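Local atomic coordinates of esterase family protein (Staphylococcus aureus, PDB entry 7L0A), a protein that probably hydrolyses S-formylglutathione to formate and glutathione, as a serine esterase of the esterase D family. Residues 62-65 against 69-72; 88-93 against 164-169; 127-132 against 240-245; 207-212 against 217-222; 234-239 against 251-256. All blocks are in the same frame, centred on the assembly; numbering follows the deposited sequence.

Contact 1: residues 62-65 against 69-72; sequences TYMR and IERY
M64 curls back on itself: CG lies anti to the carbonyl carbon (chi1 -65°), and two further bends at chi2 and chi3 swing the methylthio end toward I69 and E70. E70 meets it with CG anti to its own backbone N and the chain straight beyond. The motif is a pair of consecutive short helices, 62-66 and 69-75, joined by a tight turn in the alpha/beta-hydrolase fold of this esterase. The backbones are close, with the CA atoms of M64 and I69 6.4 Å apart, but no hydrogen bond runs between the two segments, so the direct contact is packing, with a polar tie supplied by T67. M64 and I69 lie across each other at about a right angle, SD of M64 standing 4.2 Å from CG2 of I69. That same methyl branch also faces the first helix's main chain, 3.9 Å from O of Y63, and sits 4.4 Å from CB of Y63. The carbonyl O of Y63 is satisfied by OG1 of T67, a hydroxyl that also bonds the backbone N of I69 and so ties the turn together. M64 and I69 both reach strand 79-83 of the sheet, while I69 also touches helix 244-259 through I255. The terminal methyl of M64 passes beside the glutamate chain, with CE 3.8 Å from CB of E70 and 3.1 Å from its OE1.

Contact 2: residues 88-93 against 164-169; sequences SAYANM and LEWNDF
Y90 and W166 supply the aromatic part of this contact, an offset edge-to-face (T-shaped) pair. The Y90 ring and the six-membered ring of W166 have centroids 5.5 Å apart and planes at 86°, with the indole presenting its edge. Its rim carbon CZ3 comes within 3.6 Å of CD2 of Y90. Around the pair, M130 of helix 130-141 touches both rings, Y99 stacks on Y90, and NE1 of W166 is hydrogen-bonded to O of L161.

The polar part joins N92 to F169. CG of N92 lies anti to the carbonyl carbon (chi1 -66°), the arrangement in which its amide overlies the F169 ring. ND2 of N92 donates to the backbone O of F169 at 3.3 Å, a fairly straight bond that reaches the oxygen from above the carbonyl plane. The same nitrogen stands 3.5 Å above the F169 ring plane, over the ring centre. Amide and ring are only 19° from parallel and the accepting oxygen lies in the amide plane, so the arrangement is amide-on-ring stacking and not an N-H aimed at the pi face.

Water makes a looser third link. Water 1 accepts weak bonds from N of S88 and from ND2 of N167, the N-cap residue of helix 168-177.

The chemistry thus changes from apolar to polar along the contact: ring packing holds Y90 against W166, whereas a single direct hydrogen bond and a weak water bridge hold the more exposed end.

Contact 3: residues 127-132 against 240-245; sequences GHSMGG and GDHDYA
H242, whose ring turns an edge to S129, is held at its backbone N by the shortest clear polar bond here, donated to OD1 of D241 at 2.7 Å and meeting that oxygen on the anti side. The residue is also the centre of an inverse gamma turn. With CG anti to the backbone N (chi1 -162°), the imidazole extends to S129, and OG of S129 lies in the ring plane, 3.0 Å from NE2 of H242. CE1 of H242 is equally near that hydroxyl, so OG faces the ring's CE1-NE2 edge. The other ring nitrogen, ND1, is hydrogen-bonded to OD2 of D213. S129, H242 and D213 are the predicted charge-relay triad, and the geometry agrees with it. S129 occupies the nucleophile elbow of the alpha/beta-hydrolase fold, the GxSxG turn between strand 123-128 and helix 130-141. Its phi of 59° with psi of -118° is the strained conformation expected there. A bound magnesium ion lies about 3 Å from the S129 side chain. Next to the triad, Y244 crosses H128 at about a right angle. OH of Y244 approaches the imidazole at its edge, near the plane, 3.2 Å from CE1 of H128. Each partner is secured elsewhere: OH of Y244 bonds OG of S58, ND1 of H128 bonds OH of Y63, and W247 stacks on the H128 ring.

Contact 4: residues 207-212 against 217-222; sequences IMCGKQ and QDNLDF
Strand 207-210 and helix 217-222 run nearly antiparallel, their N-to-C directions 154° apart and their axes 9.1 Å apart at closest approach. C209 and N219 mark the nearest backbone pairing, with CA atoms 7.2 Å apart. No hydrogen bond joins the two segments, so the contact is one of buried packing. N219 points at the strand and lays its amide against C209: OD1 of N219 is 3.5 Å from CB of C209. SG of C209, placed anti to its backbone N (chi1 -167°), lies 3.9 Å from CG of N219. The other end of the amide is satisfied beyond the contact, where ND2 of N219 is hydrogen-bonded to O of A154 and to O of L215, which fixes how the group is turned. Two residues before C209, on the same strand face, CG2 of I207 lies 4.0 Å from OD1 of N219. I207 also sends CD1 to the edge of the F222 ring, 4.4 Å from its CD2, and F156 stacks on that ring. This is the first half of a beta-alpha-beta crossover, strand 204-210, helix 216-228, strand 234-238, and the loop between these segments holds D213, the predicted acid of the catalytic triad, its side chain about 4 Å from that of C209.

Contact 5: residues 234-239 against 251-256; sequences QFEDGP and IKRAIT
E236 and R253 form a bidentate salt bridge in which both carboxylate oxygens are engaged. NE of R253 donates to OE1 of E236 at 2.9 Å, and NH2 of R253 donates to OE2 of E236 at 3.0 Å. Both bonds are fairly straight (161° and 163°) and both use syn lone pairs, the guanidinium presenting its side with NE and one terminal nitrogen. The two flat groups are only 2° from coplanar, which lets both bonds lie in the two planes. A third bond, NE of R253 to OE2 of E236 at 3.4 Å, is weak. R253 reaches this position by bending at chi2, after CG leaves anti to the backbone N, and its chain meets the extended E236 at about a right angle. In the fold, the pair spans from strand 234-238, the outermost strand within this chain at one side of the alpha/beta-hydrolase sheet, to helix 244-259, with M208 of the neighbouring strand touching both side chains. NH2 of R253 has a second acceptor, water 2, at 3.0 Å, lying in the guanidinium plane. That water also accepts from NE2 of Q234 at 3.2 Å, carrying the polar link two residues back along the strand. The remaining polar atom of the Q234 amide is met by the helix: OE1 of Q234 is hydrogen-bonded to NE1 of W257.

Contact 3 lies at the centre of the set, its segments holding the predicted nucleophile and histidine. Contact 1 touches it through a probable hydrogen bond between Y63 and H128 and packing on Y244, with centres 14 Å apart, and contact 2 through M130, at 18 Å. Contact 4 is nested inside the loop closed by contact 3, whereas contacts 2 and 5 each interleave with contact 3 along the chain. Contacts 4 and 5, with centres 12 Å apart, use neighbouring strands 204-210 and 234-238; contacts 3 and 5 share helix 244-259, which also packs on contact 1. One sheet and its flanking helices link these contacts, with contacts 3 and 4 closest to the predicted triad and contact 5 away from it.

Contact 1: residues 62-65 against 69-72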
# COMPACT_ATOMS: atom_id res chain seq x y z
N THR B 62 -5.46 -13.09 7.73
CA THR B 62 -5.53 -14.50 8.09
C THR B 62 -4.92 -15.39 7.01
O THR B 62 -4.27 -16.39 7.34
CB THR B 62 -6.98 -14.90 8.35
OG1 THR B 62 -7.58 -13.93 9.22
CG2 THR B 62 -7.04 -16.27 8.96
N TYR B 63 -5.16 -15.10 5.73
CA TYR B 63 -4.55 -15.91 4.69
C TYR B 63 -3.03 -15.83 4.79
O TYR B 63 -2.35 -16.85 4.64
CB TYR B 63 -5.01 -15.48 3.29
CG TYR B 63 -6.04 -16.39 2.67
CD1 TYR B 63 -5.67 -17.62 2.14
CD2 TYR B 63 -7.37 -16.04 2.63
CE1 TYR B 63 -6.62 -18.48 1.56
CE2 TYR B 63 -8.31 -16.87 2.05
CZ TYR B 63 -7.92 -18.10 1.54
OH TYR B 63 -8.85 -18.97 0.99
N MET B 64 -2.49 -14.63 5.07
CA MET B 64 -1.05 -14.50 5.23
C MET B 64 -0.53 -15.39 6.35
O MET B 64 0.52 -16.02 6.21
CB MET B 64 -0.67 -13.05 5.52
CG MET B 64 -0.97 -12.10 4.38
SD MET B 64 -0.05 -12.45 2.85
CE MET B 64 1.65 -12.41 3.37
N ARG B 65 -1.24 -15.43 7.48
CA ARG B 65 -0.77 -16.13 8.66
C ARG B 65 -0.98 -17.64 8.55
O ARG B 65 -0.09 -18.41 8.94
CB ARG B 65 -1.47 -15.57 9.89
CG ARG B 65 -1.06 -14.17 10.24
CD ARG B 65 -2.14 -13.42 10.97
NE ARG B 65 -2.52 -14.05 12.21
CZ ARG B 65 -3.54 -13.65 12.95
NH1 ARG B 65 -4.31 -12.63 12.53
NH2 ARG B 65 -3.84 -14.29 14.05
N ILE B 69 0.37 -18.40 1.16
CA ILE B 69 -0.04 -17.81 -0.10
C ILE B 69 1.03 -16.89 -0.70
O ILE B 69 1.23 -16.88 -1.92
CB ILE B 69 -1.38 -17.08 0.06
CG1 ILE B 69 -1.89 -16.62 -1.32
CG2 ILE B 69 -1.32 -15.95 1.01
CD1 ILE B 69 -3.18 -15.90 -1.26
N GLU B 70 1.72 -16.11 0.11
CA GLU B 70 2.71 -15.21 -0.47
C GLU B 70 3.81 -15.98 -1.21
O GLU B 70 4.28 -15.55 -2.28
CB GLU B 70 3.34 -14.29 0.58
CG GLU B 70 4.33 -13.34 -0.09
CD GLU B 70 4.93 -12.28 0.83
OE1 GLU B 70 4.30 -11.99 1.87
OE2 GLU B 70 5.99 -11.73 0.49
N ARG B 71 4.24 -17.11 -0.66
CA ARG B 71 5.23 -17.94 -1.33
C ARG B 71 4.71 -18.45 -2.67
O ARG B 71 5.46 -18.48 -3.66
CB ARG B 71 5.63 -19.10 -0.39
CG ARG B 71 6.66 -20.03 -0.94
CD ARG B 71 7.38 -20.78 0.15
NE ARG B 71 6.50 -21.47 1.10
CZ ARG B 71 5.94 -22.66 0.91
NH1 ARG B 71 6.13 -23.32 -0.22
NH2 ARG B 71 5.18 -23.20 1.85
N TYR B 72 3.44 -18.84 -2.74
CA TYR B 72 2.88 -19.31 -3.99
C TYR B 72 2.78 -18.17 -5.00
O TYR B 72 3.12 -18.34 -6.20
CB TYR B 72 1.51 -19.93 -3.75
CG TYR B 72 1.41 -20.91 -2.60
CD1 TYR B 72 2.47 -21.74 -2.24
CD2 TYR B 72 0.23 -20.99 -1.84
CE1 TYR B 72 2.39 -22.61 -1.17
CE2 TYR B 72 0.13 -21.86 -0.78
CZ TYR B 72 1.21 -22.68 -0.45
OH TYR B 72 1.11 -23.56 0.60

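Contact 2: residues 88-93 against 164-169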
# COMPACT_ATOMS: atom_id res chain seq x y z
N SER B 88 -20.98 -6.91 8.99
CA SER B 88 -22.12 -6.05 8.68
C SER B 88 -22.19 -5.69 7.21
O SER B 88 -23.26 -5.26 6.75
CB SER B 88 -22.04 -4.79 9.53
OG SER B 88 -20.74 -4.21 9.47
N ALA B 89 -21.11 -5.88 6.44
CA ALA B 89 -21.15 -5.53 5.02
C ALA B 89 -22.16 -6.39 4.26
O ALA B 89 -22.77 -5.92 3.29
CB ALA B 89 -19.77 -5.67 4.39
N TYR B 90 -22.39 -7.62 4.72
CA TYR B 90 -23.21 -8.53 3.94
C TYR B 90 -24.69 -8.24 4.03
O TYR B 90 -25.40 -8.37 3.04
CB TYR B 90 -22.98 -9.98 4.38
CG TYR B 90 -21.62 -10.55 4.09
CD1 TYR B 90 -21.32 -11.08 2.83
CD2 TYR B 90 -20.65 -10.60 5.06
CE1 TYR B 90 -20.08 -11.64 2.57
CE2 TYR B 90 -19.39 -11.14 4.79
CZ TYR B 90 -19.13 -11.67 3.55
OH TYR B 90 -17.93 -12.22 3.25
N ALA B 91 -25.19 -7.88 5.21
CA ALA B 91 -26.63 -7.73 5.32
C ALA B 91 -27.12 -6.58 6.18
O ALA B 91 -28.34 -6.44 6.32
CB ALA B 91 -27.26 -9.04 5.87
N ASN B 92 -26.24 -5.73 6.72
CA ASN B 92 -26.70 -4.59 7.51
C ASN B 92 -26.67 -3.26 6.78
O ASN B 92 -27.15 -2.26 7.34
CB ASN B 92 -25.87 -4.46 8.79
CG ASN B 92 -26.06 -5.62 9.73
OD1 ASN B 92 -25.27 -6.54 9.77
ND2 ASN B 92 -27.15 -5.58 10.49
N MET B 93 -26.09 -3.19 5.59
CA MET B 93 -25.91 -1.92 4.91
C MET B 93 -26.98 -1.70 3.85
O MET B 93 -27.58 -2.64 3.32
CB MET B 93 -24.52 -1.84 4.28
CG MET B 93 -23.41 -2.17 5.24
SD MET B 93 -23.23 -0.95 6.57
CE MET B 93 -22.51 0.44 5.69
N LEU B 164 -23.51 -20.33 9.87
CA LEU B 164 -22.22 -19.64 9.86
C LEU B 164 -22.01 -18.81 11.12
O LEU B 164 -22.92 -18.62 11.94
CB LEU B 164 -22.13 -18.75 8.62
CG LEU B 164 -22.41 -19.48 7.30
CD1 LEU B 164 -22.35 -18.50 6.14
CD2 LEU B 164 -21.43 -20.63 7.07
N GLU B 165 -20.78 -18.30 11.26
CA GLU B 165 -20.31 -17.66 12.49
C GLU B 165 -20.57 -16.17 12.53
O GLU B 165 -19.73 -15.38 12.98
CB GLU B 165 -18.81 -17.94 12.65
CG GLU B 165 -18.47 -19.40 12.84
CD GLU B 165 -19.20 -20.01 14.03
OE1 GLU B 165 -19.34 -19.32 15.06
OE2 GLU B 165 -19.65 -21.17 13.92
N TRP B 166 -21.76 -15.74 12.12
CA TRP B 166 -22.13 -14.34 12.17
C TRP B 166 -22.07 -13.78 13.58
O TRP B 166 -22.42 -14.46 14.54
CB TRP B 166 -23.57 -14.21 11.64
CG TRP B 166 -23.76 -14.70 10.26
CD1 TRP B 166 -24.30 -15.90 9.87
CD2 TRP B 166 -23.42 -14.01 9.07
NE1 TRP B 166 -24.31 -15.99 8.50
CE2 TRP B 166 -23.78 -14.83 7.98
CE3 TRP B 166 -22.85 -12.76 8.81
CZ2 TRP B 166 -23.56 -14.46 6.66
CZ3 TRP B 166 -22.64 -12.39 7.51
CH2 TRP B 166 -23.00 -13.23 6.45
N ASN B 167 -21.65 -12.51 13.69
CA ASN B 167 -21.82 -11.80 14.96
C ASN B 167 -23.31 -11.47 15.18
O ASN B 167 -24.17 -11.73 14.33
CB ASN B 167 -20.92 -10.55 15.01
CG ASN B 167 -21.33 -9.43 14.05
OD1 ASN B 167 -22.45 -9.39 13.52
ND2 ASN B 167 -20.45 -8.46 13.90
N ASP B 168 -23.62 -10.90 16.35
CA ASP B 168 -25.01 -10.77 16.76
C ASP B 168 -25.80 -9.86 15.83
O ASP B 168 -26.94 -10.17 15.45
CB ASP B 168 -25.08 -10.25 18.19
CG ASP B 168 -24.73 -11.30 19.23
OD1 ASP B 168 -24.68 -12.50 18.88
OD2 ASP B 168 -24.52 -10.93 20.40
N PHE B 169 -25.24 -8.68 15.52
CA PHE B 169 -25.97 -7.71 14.70
C PHE B 169 -26.15 -8.21 13.26
O PHE B 169 -27.22 -8.01 12.66
CB PHE B 169 -25.24 -6.36 14.74
CG PHE B 169 -26.00 -5.20 14.16
CD1 PHE B 169 -27.35 -5.04 14.40
CD2 PHE B 169 -25.34 -4.25 13.39
CE1 PHE B 169 -28.05 -3.96 13.87
CE2 PHE B 169 -26.04 -3.16 12.86
CZ PHE B 169 -27.38 -3.01 13.11
O HOH W 1 -19.25 -6.27 11.80

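Contact 3: residues 127-132 against 240-245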
# COMPACT_ATOMS: atom_id res chain seq x y z
N GLY B 127 -12.05 -17.18 -3.17
CA GLY B 127 -12.35 -17.03 -1.76
C GLY B 127 -13.02 -18.25 -1.22
O GLY B 127 -13.52 -19.10 -1.97
N HIS B 128 -13.06 -18.34 0.10
CA HIS B 128 -13.66 -19.50 0.75
C HIS B 128 -14.85 -19.14 1.63
O HIS B 128 -14.92 -18.07 2.25
CB HIS B 128 -12.60 -20.24 1.58
CG HIS B 128 -12.12 -19.49 2.78
ND1 HIS B 128 -11.00 -18.66 2.73
CD2 HIS B 128 -12.55 -19.45 4.06
CE1 HIS B 128 -10.80 -18.15 3.93
NE2 HIS B 128 -11.71 -18.62 4.76
N SER B 129 -15.79 -20.10 1.72
CA SER B 129 -16.98 -20.03 2.58
C SER B 129 -17.79 -18.80 2.18
O SER B 129 -18.27 -18.75 1.03
CB SER B 129 -16.58 -20.12 4.05
OG SER B 129 -17.68 -20.61 4.78
N MET B 130 -18.01 -17.81 3.04
CA MET B 130 -18.71 -16.62 2.54
C MET B 130 -17.93 -15.91 1.46
O MET B 130 -18.53 -15.22 0.62
CB MET B 130 -19.07 -15.65 3.66
CG MET B 130 -20.28 -16.10 4.45
SD MET B 130 -21.79 -16.32 3.50
CE MET B 130 -21.97 -14.73 2.71
N GLY B 131 -16.59 -15.98 1.49
CA GLY B 131 -15.81 -15.49 0.38
C GLY B 131 -15.98 -16.30 -0.89
O GLY B 131 -15.66 -15.80 -1.97
N GLY B 132 -16.44 -17.54 -0.78
CA GLY B 132 -16.74 -18.32 -1.96
C GLY B 132 -18.10 -17.94 -2.52
O GLY B 132 -18.29 -17.93 -3.73
N GLY B 240 -10.20 -33.25 3.22
CA GLY B 240 -10.07 -31.89 3.73
C GLY B 240 -11.38 -31.45 4.35
O GLY B 240 -12.47 -31.90 4.04
N ASP B 241 -11.26 -30.51 5.27
CA ASP B 241 -12.37 -29.98 6.03
C ASP B 241 -12.41 -28.47 5.84
O ASP B 241 -11.70 -27.90 5.01
CB ASP B 241 -12.21 -30.36 7.50
CG ASP B 241 -13.53 -30.59 8.19
OD1 ASP B 241 -14.50 -29.87 7.88
OD2 ASP B 241 -13.60 -31.49 9.05
N HIS B 242 -13.27 -27.81 6.63
CA HIS B 242 -13.55 -26.39 6.52
C HIS B 242 -12.53 -25.59 7.34
O HIS B 242 -12.84 -25.00 8.38
CB HIS B 242 -14.99 -26.13 6.97
CG HIS B 242 -15.56 -24.83 6.52
ND1 HIS B 242 -16.23 -24.70 5.33
CD2 HIS B 242 -15.58 -23.61 7.11
CE1 HIS B 242 -16.62 -23.44 5.19
NE2 HIS B 242 -16.22 -22.76 6.25
N ASP B 243 -11.29 -25.56 6.86
CA ASP B 243 -10.21 -24.96 7.63
C ASP B 243 -9.04 -24.61 6.72
O ASP B 243 -9.02 -24.95 5.52
CB ASP B 243 -9.78 -25.88 8.78
CG ASP B 243 -9.33 -27.24 8.32
OD1 ASP B 243 -8.58 -27.34 7.33
OD2 ASP B 243 -9.71 -28.24 8.97
N TYR B 244 -8.04 -23.90 7.30
CA TYR B 244 -6.93 -23.37 6.52
C TYR B 244 -5.90 -24.43 6.18
O TYR B 244 -5.07 -24.23 5.28
CB TYR B 244 -6.29 -22.21 7.26
CG TYR B 244 -6.98 -20.91 6.99
CD1 TYR B 244 -6.71 -20.21 5.82
CD2 TYR B 244 -7.87 -20.35 7.90
CE1 TYR B 244 -7.34 -19.00 5.54
CE2 TYR B 244 -8.51 -19.13 7.62
CZ TYR B 244 -8.22 -18.46 6.48
OH TYR B 244 -8.81 -17.26 6.21
N ALA B 245 -5.92 -25.58 6.85
CA ALA B 245 -5.10 -26.68 6.36
C ALA B 245 -5.54 -27.07 4.95
O ALA B 245 -4.71 -27.33 4.07
CB ALA B 245 -5.20 -27.87 7.30

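Contact 4: residues 207-212 against 217-222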
# COMPACT_ATOMS: atom_id res chain seq x y z
N ILE B 207 -13.86 -24.97 -8.98
CA ILE B 207 -14.59 -25.09 -7.72
C ILE B 207 -13.96 -26.20 -6.91
O ILE B 207 -13.74 -27.30 -7.42
CB ILE B 207 -16.09 -25.35 -7.97
CG1 ILE B 207 -16.67 -24.21 -8.80
CG2 ILE B 207 -16.82 -25.57 -6.67
CD1 ILE B 207 -18.07 -24.46 -9.33
N MET B 208 -13.63 -25.92 -5.65
CA MET B 208 -12.92 -26.89 -4.81
C MET B 208 -13.60 -26.99 -3.45
O MET B 208 -14.07 -25.99 -2.90
CB MET B 208 -11.43 -26.52 -4.64
CG MET B 208 -10.79 -25.95 -5.88
SD MET B 208 -8.99 -25.62 -5.67
CE MET B 208 -8.40 -27.29 -5.72
N CYS B 209 -13.66 -28.21 -2.93
CA CYS B 209 -14.16 -28.43 -1.58
C CYS B 209 -13.58 -29.73 -1.04
O CYS B 209 -13.44 -30.70 -1.78
CB CYS B 209 -15.70 -28.47 -1.59
SG CYS B 209 -16.49 -28.38 0.01
N GLY B 210 -13.29 -29.76 0.24
CA GLY B 210 -12.87 -30.99 0.87
C GLY B 210 -14.05 -31.88 1.20
O GLY B 210 -15.12 -31.42 1.57
N LYS B 211 -13.80 -33.19 1.15
CA LYS B 211 -14.87 -34.17 1.31
C LYS B 211 -15.46 -34.22 2.71
O LYS B 211 -16.57 -34.72 2.88
CB LYS B 211 -14.38 -35.56 0.89
CG LYS B 211 -14.10 -35.67 -0.60
CD LYS B 211 -13.59 -37.05 -0.98
CE LYS B 211 -13.51 -37.18 -2.49
NZ LYS B 211 -13.06 -38.54 -2.88
N GLN B 212 -14.75 -33.71 3.72
CA GLN B 212 -15.27 -33.70 5.09
C GLN B 212 -15.97 -32.39 5.44
O GLN B 212 -16.47 -32.26 6.56
CB GLN B 212 -14.11 -33.98 6.07
CG GLN B 212 -13.65 -35.45 6.05
CD GLN B 212 -12.82 -35.82 4.83
OE1 GLN B 212 -11.81 -35.18 4.53
NE2 GLN B 212 -13.24 -36.87 4.13
N GLN B 217 -21.75 -31.55 0.36
CA GLN B 217 -22.89 -32.01 -0.44
C GLN B 217 -23.57 -30.86 -1.16
O GLN B 217 -23.96 -31.00 -2.33
CB GLN B 217 -23.88 -32.76 0.45
CG GLN B 217 -25.05 -33.36 -0.34
CD GLN B 217 -24.60 -34.32 -1.44
OE1 GLN B 217 -23.81 -35.23 -1.19
NE2 GLN B 217 -25.10 -34.10 -2.66
N ASP B 218 -23.66 -29.68 -0.53
CA ASP B 218 -24.24 -28.53 -1.23
C ASP B 218 -23.34 -28.09 -2.38
O ASP B 218 -23.83 -27.59 -3.40
CB ASP B 218 -24.52 -27.40 -0.24
CG ASP B 218 -25.66 -27.73 0.72
OD1 ASP B 218 -26.63 -28.39 0.30
OD2 ASP B 218 -25.61 -27.35 1.91
N ASN B 219 -22.03 -28.28 -2.25
CA ASN B 219 -21.13 -28.05 -3.37
C ASN B 219 -21.41 -29.02 -4.52
O ASN B 219 -21.44 -28.63 -5.69
CB ASN B 219 -19.68 -28.17 -2.89
CG ASN B 219 -19.09 -26.86 -2.43
OD1 ASN B 219 -18.10 -26.40 -2.97
ND2 ASN B 219 -19.73 -26.24 -1.46
N LEU B 220 -21.62 -30.31 -4.20
CA LEU B 220 -21.95 -31.26 -5.25
C LEU B 220 -23.26 -30.90 -5.93
O LEU B 220 -23.42 -31.06 -7.14
CB LEU B 220 -22.03 -32.68 -4.69
CG LEU B 220 -20.71 -33.24 -4.16
CD1 LEU B 220 -20.99 -34.68 -3.65
CD2 LEU B 220 -19.60 -33.25 -5.18
N ASP B 221 -24.24 -30.45 -5.14
CA ASP B 221 -25.52 -30.08 -5.74
C ASP B 221 -25.35 -28.93 -6.72
O ASP B 221 -25.98 -28.89 -7.79
CB ASP B 221 -26.51 -29.68 -4.65
CG ASP B 221 -27.02 -30.87 -3.86
OD1 ASP B 221 -26.77 -32.03 -4.27
OD2 ASP B 221 -27.64 -30.63 -2.80
N PHE B 222 -24.51 -27.96 -6.36
CA PHE B 222 -24.30 -26.81 -7.23
C PHE B 222 -23.63 -27.23 -8.53
O PHE B 222 -24.06 -26.80 -9.61
CB PHE B 222 -23.44 -25.77 -6.51
CG PHE B 222 -23.33 -24.47 -7.24
CD1 PHE B 222 -24.42 -23.59 -7.28
CD2 PHE B 222 -22.18 -24.13 -7.93
CE1 PHE B 222 -24.34 -22.38 -7.97
CE2 PHE B 222 -22.10 -22.92 -8.61
CZ PHE B 222 -23.18 -22.05 -8.64

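Contact 5: residues 234-239 against 251-256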
# COMPACT_ATOMS: atom_id res chain seq x y z
N GLN B 234 -14.43 -26.78 -13.70
CA GLN B 234 -13.62 -27.85 -13.14
C GLN B 234 -13.92 -27.96 -11.66
O GLN B 234 -14.02 -26.94 -10.97
CB GLN B 234 -12.13 -27.59 -13.34
CG GLN B 234 -11.73 -27.67 -14.79
CD GLN B 234 -10.32 -27.20 -15.00
OE1 GLN B 234 -10.10 -26.15 -15.62
NE2 GLN B 234 -9.35 -27.94 -14.49
N PHE B 235 -14.07 -29.19 -11.18
CA PHE B 235 -14.26 -29.43 -9.75
C PHE B 235 -13.17 -30.34 -9.22
O PHE B 235 -12.90 -31.39 -9.80
CB PHE B 235 -15.61 -30.06 -9.47
CG PHE B 235 -15.87 -30.33 -8.02
CD1 PHE B 235 -16.19 -29.29 -7.17
CD2 PHE B 235 -15.85 -31.61 -7.51
CE1 PHE B 235 -16.47 -29.52 -5.82
CE2 PHE B 235 -16.14 -31.85 -6.18
CZ PHE B 235 -16.45 -30.80 -5.33
N GLU B 236 -12.56 -29.95 -8.10
CA GLU B 236 -11.49 -30.73 -7.48
C GLU B 236 -11.84 -30.92 -6.02
O GLU B 236 -12.16 -29.95 -5.32
CB GLU B 236 -10.14 -30.06 -7.69
CG GLU B 236 -9.73 -30.15 -9.16
CD GLU B 236 -8.42 -29.49 -9.51
OE1 GLU B 236 -7.58 -29.28 -8.62
OE2 GLU B 236 -8.23 -29.20 -10.71
N ASP B 237 -11.88 -32.17 -5.59
CA ASP B 237 -12.12 -32.48 -4.19
C ASP B 237 -11.04 -33.44 -3.74
O ASP B 237 -10.13 -33.81 -4.49
CB ASP B 237 -13.53 -33.04 -3.97
CG ASP B 237 -13.79 -34.33 -4.73
OD1 ASP B 237 -12.85 -34.88 -5.34
OD2 ASP B 237 -14.96 -34.79 -4.71
N GLY B 238 -11.13 -33.83 -2.49
CA GLY B 238 -10.12 -34.63 -1.87
C GLY B 238 -10.37 -34.57 -0.39
O GLY B 238 -11.33 -33.94 0.08
N PRO B 239 -9.53 -35.23 0.39
CA PRO B 239 -9.65 -35.12 1.85
C PRO B 239 -9.45 -33.66 2.25
O PRO B 239 -8.63 -32.94 1.68
CB PRO B 239 -8.54 -36.03 2.37
CG PRO B 239 -7.58 -36.12 1.23
CD PRO B 239 -8.39 -36.07 -0.02
N ILE B 251 -5.47 -23.12 -2.25
CA ILE B 251 -5.06 -21.87 -2.87
C ILE B 251 -3.74 -22.02 -3.60
O ILE B 251 -3.52 -21.34 -4.62
CB ILE B 251 -5.03 -20.73 -1.84
CG1 ILE B 251 -5.12 -19.34 -2.48
CG2 ILE B 251 -3.82 -20.77 -0.94
CD1 ILE B 251 -6.48 -19.06 -3.16
N LYS B 252 -2.87 -22.93 -3.15
CA LYS B 252 -1.68 -23.22 -3.94
C LYS B 252 -2.06 -23.77 -5.31
O LYS B 252 -1.54 -23.32 -6.34
CB LYS B 252 -0.77 -24.19 -3.19
CG LYS B 252 0.49 -24.62 -3.94
CD LYS B 252 1.20 -25.73 -3.16
CE LYS B 252 2.32 -26.38 -3.96
NZ LYS B 252 3.39 -25.40 -4.26
N ARG B 253 -2.98 -24.74 -5.34
CA ARG B 253 -3.44 -25.31 -6.61
C ARG B 253 -4.13 -24.26 -7.46
O ARG B 253 -3.90 -24.18 -8.67
CB ARG B 253 -4.35 -26.50 -6.32
CG ARG B 253 -5.21 -26.94 -7.47
CD ARG B 253 -4.40 -27.62 -8.56
NE ARG B 253 -5.26 -27.88 -9.71
CZ ARG B 253 -4.97 -27.57 -10.97
NH1 ARG B 253 -3.81 -26.99 -11.26
NH2 ARG B 253 -5.83 -27.85 -11.93
N ALA B 254 -4.97 -23.44 -6.82
CA ALA B 254 -5.71 -22.42 -7.53
C ALA B 254 -4.79 -21.41 -8.21
O ALA B 254 -5.04 -21.01 -9.35
CB ALA B 254 -6.66 -21.71 -6.58
N ILE B 255 -3.72 -21.01 -7.54
CA ILE B 255 -2.83 -20.01 -8.12
C ILE B 255 -2.10 -20.58 -9.31
O ILE B 255 -1.98 -19.92 -10.35
CB ILE B 255 -1.86 -19.48 -7.04
CG1 ILE B 255 -2.62 -18.50 -6.12
CG2 ILE B 255 -0.66 -18.77 -7.68
CD1 ILE B 255 -1.86 -18.07 -4.89
N THR B 256 -1.63 -21.82 -9.21
CA THR B 256 -1.02 -22.47 -10.38
C THR B 256 -1.99 -22.52 -11.55
O THR B 256 -1.62 -22.22 -12.70
CB THR B 256 -0.55 -23.87 -10.01
OG1 THR B 256 0.38 -23.77 -8.92
CG2 THR B 256 0.11 -24.52 -11.21
O HOH W 2 -6.22 -28.07 -14.94